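Local coordinates for putative uncharacterized protein (Streptococcus mutans, PDB 3L7T) that binds zinc and, as a glyoxalase-superfamily member, may have lactoylglutathione lyase activity, at residues V31-H36 with D51-I56; S14-S19 with Y43-K48. All blocks are in the same frame, centred on the assembly; numbering follows the deposited sequence.

Contact 1: V31-H36 with D51-I56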
loop_
_atom_site.group_PDB
_atom_site.type_symbol
_atom_site.label_atom_id
_atom_site.label_comp_id
_atom_site.label_asym_id
_atom_site.label_seq_id
_atom_site.Cartn_x
_atom_site.Cartn_y
_atom_site.Cartn_z
ATOM N N VAL A 31 -14.907 11.041 3.173
ATOM C CA VAL A 31 -15.499 9.726 3.357
ATOM C C VAL A 31 -16.443 9.378 2.209
ATOM O O VAL A 31 -17.397 10.121 1.915
ATOM C CB VAL A 31 -16.286 9.668 4.690
ATOM C CG1 VAL A 31 -16.974 8.335 4.827
ATOM C CG2 VAL A 31 -15.335 9.914 5.875
ATOM N N ILE A 32 -16.173 8.263 1.540
ATOM C CA ILE A 32 -17.080 7.758 0.530
ATOM C C ILE A 32 -18.178 6.911 1.153
ATOM O O ILE A 32 -19.353 7.122 0.853
ATOM C CB ILE A 32 -16.352 6.945 -0.551
ATOM C CG1 ILE A 32 -15.245 7.781 -1.220
ATOM C CG2 ILE A 32 -17.347 6.418 -1.591
ATOM C CD1 ILE A 32 -14.207 6.947 -1.974
ATOM N N ARG A 33 -17.783 5.904 1.934
ATOM C CA ARG A 33 -18.702 4.982 2.601
ATOM C C ARG A 33 -18.098 4.617 3.933
ATOM O O ARG A 33 -16.868 4.602 4.096
ATOM C CB ARG A 33 -18.854 3.656 1.824
ATOM C CG ARG A 33 -19.069 3.800 0.340
ATOM C CD ARG A 33 -18.995 2.432 -0.381
ATOM N NE ARG A 33 -18.706 2.670 -1.779
ATOM C CZ ARG A 33 -17.487 2.671 -2.286
ATOM N NH1 ARG A 33 -16.439 2.367 -1.504
ATOM N NH2 ARG A 33 -17.311 3.028 -3.549
ATOM N N GLU A 34 -18.947 4.109 4.803
ATOM C CA GLU A 34 -18.505 3.484 6.037
ATOM C C GLU A 34 -19.473 2.388 6.415
ATOM O O GLU A 34 -20.697 2.620 6.462
ATOM C CB GLU A 34 -18.436 4.512 7.155
ATOM C CG GLU A 34 -17.971 3.927 8.486
ATOM C CD GLU A 34 -18.008 4.955 9.619
ATOM O OE1 GLU A 34 -18.900 5.824 9.597
ATOM O OE2 GLU A 34 -17.188 4.860 10.557
ATOM N N ASN A 35 -18.948 1.181 6.582
ATOM C CA ASN A 35 -19.781 0.015 6.840
ATOM C C ASN A 35 -19.244 -0.859 7.942
ATOM O O ASN A 35 -18.038 -1.071 8.061
ATOM C CB ASN A 35 -19.955 -0.807 5.561
ATOM C CG ASN A 35 -20.830 -0.115 4.564
ATOM O OD1 ASN A 35 -22.045 0.014 4.771
ATOM N ND2 ASN A 35 -20.231 0.350 3.482
ATOM N N HIS A 36 -20.121 -1.415 8.741
ATOM C CA HIS A 36 -19.725 -2.281 9.832
ATOM C C HIS A 36 -20.325 -3.687 9.623
ATOM O O HIS A 36 -21.508 -3.836 9.482
ATOM C CB HIS A 36 -20.175 -1.628 11.114
ATOM C CG HIS A 36 -19.912 -2.414 12.335
ATOM N ND1 HIS A 36 -20.745 -2.372 13.418
ATOM C CD2 HIS A 36 -18.907 -3.240 12.669
ATOM C CE1 HIS A 36 -20.281 -3.154 14.360
ATOM N NE2 HIS A 36 -19.161 -3.691 13.932
ATOM N N ASP A 51 -8.323 9.649 -7.817
ATOM C CA ASP A 51 -8.983 8.515 -8.475
ATOM C C ASP A 51 -8.824 7.178 -7.776
ATOM O O ASP A 51 -9.210 6.160 -8.306
ATOM C CB ASP A 51 -8.518 8.351 -9.922
ATOM C CG ASP A 51 -8.516 9.651 -10.687
ATOM O OD1 ASP A 51 -9.546 10.375 -10.697
ATOM O OD2 ASP A 51 -7.476 9.917 -11.330
ATOM N N ILE A 52 -8.258 7.163 -6.579
ATOM C CA ILE A 52 -7.982 5.901 -5.929
ATOM C C ILE A 52 -8.736 5.973 -4.609
ATOM O O ILE A 52 -8.762 7.030 -3.981
ATOM C CB ILE A 52 -6.452 5.769 -5.692
ATOM C CG1 ILE A 52 -5.765 5.441 -7.020
ATOM C CG2 ILE A 52 -6.126 4.725 -4.612
ATOM C CD1 ILE A 52 -4.266 5.594 -7.029
ATOM N N GLU A 53 -9.255 4.856 -4.132
ATOM C CA GLU A 53 -9.803 4.838 -2.775
ATOM C C GLU A 53 -8.767 4.324 -1.763
ATOM O O GLU A 53 -7.937 3.497 -2.092
ATOM C CB GLU A 53 -11.065 3.970 -2.723
ATOM C CG GLU A 53 -12.197 4.491 -3.610
ATOM C CD GLU A 53 -13.509 3.736 -3.392
ATOM O OE1 GLU A 53 -13.616 2.943 -2.428
ATOM O OE2 GLU A 53 -14.433 3.923 -4.201
ATOM N N LEU A 54 -8.847 4.793 -0.527
ATOM C CA LEU A 54 -8.109 4.169 0.589
ATOM C C LEU A 54 -9.129 3.435 1.432
ATOM O O LEU A 54 -10.124 4.033 1.827
ATOM C CB LEU A 54 -7.469 5.262 1.461
ATOM C CG LEU A 54 -6.581 6.230 0.708
ATOM C CD1 LEU A 54 -5.998 7.262 1.730
ATOM C CD2 LEU A 54 -5.492 5.522 -0.038
ATOM N N GLU A 55 -8.924 2.137 1.660
ATOM C CA GLU A 55 -9.870 1.353 2.440
ATOM C C GLU A 55 -9.259 1.141 3.800
ATOM O O GLU A 55 -8.275 0.431 3.915
ATOM C CB GLU A 55 -10.086 -0.028 1.815
ATOM C CG GLU A 55 -10.839 -0.036 0.511
ATOM C CD GLU A 55 -11.220 -1.441 0.086
ATOM O OE1 GLU A 55 -10.592 -2.414 0.593
ATOM O OE2 GLU A 55 -12.016 -1.536 -0.874
ATOM N N ILE A 56 -9.836 1.736 4.829
ATOM C CA ILE A 56 -9.310 1.564 6.173
ATOM C C ILE A 56 -10.120 0.478 6.906
ATOM O O ILE A 56 -11.352 0.585 7.025
ATOM C CB ILE A 56 -9.364 2.880 6.943
ATOM C CG1 ILE A 56 -8.730 4.034 6.151
ATOM C CG2 ILE A 56 -8.737 2.722 8.325
ATOM C CD1 ILE A 56 -7.294 3.880 5.860
#
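R33 reaches over strand 42-49 to E53 and grips it end-on, one nitrogen to each carboxylate oxygen. NH1 of R33 gives the straighter bond, 3.0 Å to OE1 of E53 with an N-H...O angle of 162°, and NH2 of R33 lies 3.1 Å from OE2 of E53. Both oxygens are met on their syn side, as expected of a two-pronged salt bridge, though the guanidinium and carboxylate planes stay 33° apart, so the fork is twisted rather than flat. NH1 also pairs with D46, on the strand between the two, and the arginine therefore serves two acids at once. The length of R33 is what the place needs: its CA is 9.5 Å from the CA of E55, the nearest CA of 51-56, and the side chain, extended from CG to NE, spans the gap.

E53 comes to meet it with CG anti to its own carbonyl carbon (chi1 -62°) and the chain stretched beyond. On the way it packs against I32, whose CD1 sits 3.6 Å from CG of E53, the two side chains crossing at about a right angle. I32 thus covers the aliphatic part of the glutamate, while its other branch, CG2, lies 3.8 Å above the plane of the R33 guanidinium, over its centre. One branched apolar residue thereby touches both partners of the ion pair.

I32 and R33 can work side by side because they form a classic beta bulge opposite D46, and the bulge turns neighbouring side chains to the same face of the sheet. On that face E53 touches H8, a zinc ligand, and E55 is itself one: a charged network beside the metal site of a glyoxalase-superfamily sheet.

Contact 2: S14-S19 with Y43-K48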
loop_
_atom_site.group_PDB
_atom_site.type_symbol
_atom_site.label_atom_id
_atom_site.label_comp_id
_atom_site.label_asym_id
_atom_site.label_seq_id
_atom_site.Cartn_x
_atom_site.Cartn_y
_atom_site.Cartn_z
ATOM N N SER A 14 -5.211 -0.154 14.406
ATOM C CA SER A 14 -5.474 -0.817 15.683
ATOM C C SER A 14 -6.716 -0.215 16.360
ATOM O O SER A 14 -7.474 -0.931 17.017
ATOM C CB SER A 14 -4.233 -0.763 16.611
ATOM O OG SER A 14 -3.977 0.577 17.052
ATOM N N ASP A 15 -6.837 1.107 16.312
ATOM C CA ASP A 15 -7.903 1.793 17.027
ATOM C C ASP A 15 -8.732 2.561 16.012
ATOM O O ASP A 15 -8.314 3.613 15.546
ATOM C CB ASP A 15 -7.302 2.766 18.064
ATOM C CG ASP A 15 -8.363 3.487 18.883
ATOM O OD1 ASP A 15 -9.351 4.006 18.303
ATOM O OD2 ASP A 15 -8.164 3.618 20.112
ATOM N N TYR A 16 -9.887 2.015 15.646
ATOM C CA TYR A 16 -10.671 2.590 14.568
ATOM C C TYR A 16 -11.007 4.075 14.782
ATOM O O TYR A 16 -10.861 4.871 13.874
ATOM C CB TYR A 16 -11.918 1.740 14.286
ATOM C CG TYR A 16 -12.742 2.255 13.140
ATOM C CD1 TYR A 16 -12.313 2.091 11.823
ATOM C CD2 TYR A 16 -13.817 3.098 13.372
ATOM C CE1 TYR A 16 -13.029 2.613 10.791
ATOM C CE2 TYR A 16 -14.551 3.602 12.344
ATOM C CZ TYR A 16 -14.162 3.365 11.050
ATOM O OH TYR A 16 -14.926 3.927 10.036
ATOM N N ASP A 17 -11.464 4.445 15.984
ATOM C CA ASP A 17 -11.817 5.830 16.248
ATOM C C ASP A 17 -10.632 6.777 16.123
ATOM O O ASP A 17 -10.777 7.912 15.653
ATOM C CB ASP A 17 -12.458 5.990 17.634
ATOM C CG ASP A 17 -13.822 5.347 17.729
ATOM O OD1 ASP A 17 -14.543 5.270 16.714
ATOM O OD2 ASP A 17 -14.151 4.861 18.829
ATOM N N LYS A 18 -9.470 6.335 16.583
ATOM C CA LYS A 18 -8.313 7.196 16.597
ATOM C C LYS A 18 -7.822 7.378 15.156
ATOM O O LYS A 18 -7.422 8.466 14.757
ATOM C CB LYS A 18 -7.197 6.594 17.454
ATOM C CG LYS A 18 -7.404 6.782 18.953
ATOM C CD LYS A 18 -6.159 6.421 19.750
ATOM C CE LYS A 18 -5.974 7.373 20.914
ATOM N NZ LYS A 18 -7.277 7.572 21.597
ATOM N N SER A 19 -7.923 6.315 14.362
ATOM C CA SER A 19 -7.468 6.391 12.968
ATOM C C SER A 19 -8.476 7.114 12.089
ATOM O O SER A 19 -8.101 7.786 11.142
ATOM C CB SER A 19 -7.157 5.000 12.430
ATOM O OG SER A 19 -6.076 4.469 13.165
ATOM N N TYR A 43 -15.090 -2.658 10.921
ATOM C CA TYR A 43 -15.401 -1.384 10.258
ATOM C C TYR A 43 -14.540 -1.245 9.038
ATOM O O TYR A 43 -13.320 -1.511 9.086
ATOM C CB TYR A 43 -15.168 -0.171 11.186
ATOM C CG TYR A 43 -16.133 -0.177 12.359
ATOM C CD1 TYR A 43 -17.377 0.437 12.248
ATOM C CD2 TYR A 43 -15.801 -0.788 13.551
ATOM C CE1 TYR A 43 -18.268 0.460 13.293
ATOM C CE2 TYR A 43 -16.713 -0.808 14.614
ATOM C CZ TYR A 43 -17.946 -0.208 14.455
ATOM O OH TYR A 43 -18.850 -0.197 15.499
ATOM N N LYS A 44 -15.191 -0.916 7.927
ATOM C CA LYS A 44 -14.492 -0.657 6.687
ATOM C C LYS A 44 -14.838 0.751 6.242
ATOM O O LYS A 44 -16.012 1.098 6.099
ATOM C CB LYS A 44 -14.926 -1.670 5.616
ATOM C CG LYS A 44 -14.228 -1.463 4.246
ATOM C CD LYS A 44 -14.725 -2.455 3.172
ATOM C CE LYS A 44 -13.950 -2.273 1.870
ATOM N NZ LYS A 44 -14.526 -1.201 0.978
ATOM N N LEU A 45 -13.825 1.604 6.244
ATOM C CA LEU A 45 -13.982 3.017 6.000
ATOM C C LEU A 45 -13.325 3.299 4.647
ATOM O O LEU A 45 -12.106 3.130 4.501
ATOM C CB LEU A 45 -13.261 3.801 7.091
ATOM C CG LEU A 45 -13.167 5.316 6.864
ATOM C CD1 LEU A 45 -14.519 6.050 6.759
ATOM C CD2 LEU A 45 -12.312 5.927 7.943
ATOM N N ASP A 46 -14.122 3.762 3.683
ATOM C CA ASP A 46 -13.610 4.004 2.328
ATOM C C ASP A 46 -13.436 5.494 2.080
ATOM O O ASP A 46 -14.400 6.272 2.179
ATOM C CB ASP A 46 -14.581 3.428 1.299
ATOM C CG ASP A 46 -14.780 1.912 1.456
ATOM O OD1 ASP A 46 -13.822 1.196 1.852
ATOM O OD2 ASP A 46 -15.896 1.428 1.150
ATOM N N LEU A 47 -12.196 5.890 1.781
ATOM C CA LEU A 47 -11.842 7.315 1.648
ATOM C C LEU A 47 -11.451 7.669 0.224
ATOM O O LEU A 47 -10.812 6.885 -0.466
ATOM C CB LEU A 47 -10.647 7.620 2.558
ATOM C CG LEU A 47 -10.890 7.307 4.038
ATOM C CD1 LEU A 47 -9.761 7.879 4.898
ATOM C CD2 LEU A 47 -12.244 7.895 4.550
ATOM N N LYS A 48 -11.768 8.886 -0.205
ATOM C CA LYS A 48 -11.376 9.287 -1.534
ATOM C C LYS A 48 -10.008 9.944 -1.570
ATOM O O LYS A 48 -9.761 10.920 -0.843
ATOM C CB LYS A 48 -12.410 10.249 -2.116
ATOM C CG LYS A 48 -12.099 10.636 -3.545
ATOM C CD LYS A 48 -13.327 11.262 -4.240
ATOM C CE LYS A 48 -13.094 11.338 -5.752
ATOM N NZ LYS A 48 -12.050 12.383 -6.004
#
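The ring of Y16 packs face-on against CB of Y43 where the helix of a glyoxalase-superfamily beta-alpha-beta-beta-beta module packs against its sheet. The helix begins at this residue. S14, in the preceding turn, bonds through OG to D126 and through its carbonyl to Y66. D15 then takes the N-cap position: its OD1 accepts the backbone N-H of K18 at 2.9 Å, from above the carboxylate plane. A short acid suits this place, since it can fold back onto a first-turn amide whose backbone bond, to the carbonyl of D15 itself, is only weak, and its negative charge should sit well at the positive end of the helix dipole.

Y16, the first helical residue, carries the contact. Its CG is anti to the backbone N (chi1 -178°), which throws the ring out toward the strand. CB of Y43 stands over the centre of that ring, 3.6 Å from the Y16 centroid and only 14° off the ring normal, a clear CH-pi contact. The Y43 ring continues from there as an offset stack, with planes 21° apart and centroids 4.9 Å from each other; it also stacks on H36 of the outer strand. A tyrosine is apt here because the flat ring offers a face to Y43 CB in a buried setting, and its hydroxyl bonds to the carboxylate of E34.

After the exposed D17 and K18, S19 is buried and touches V13. L45, two residues along the strand from Y43 and so on the same face, comes to the edge of the Y16 ring. It meets the tyrosine near the ring plane, with L45 CB 3.4 Å from the Y16 OH.

In the fold
From the N terminus, strand 5-12 runs into helix 16-26, where contact 2 begins, and the chain then enters strand 30-37, where contact 1 begins. Strand 42-49 closes the longer loop of contact 2, and strand 52-58 closes that of contact 1, so the two cross rather than nest. Contact 2 ties the helix start to the middle of the sheet; contact 1 bridges the two strands flanking 42-49. They meet directly where I56 N pairs with L45 O. Both also touch the second subunit, for instance R33 on its T115 and K44 on its Y114.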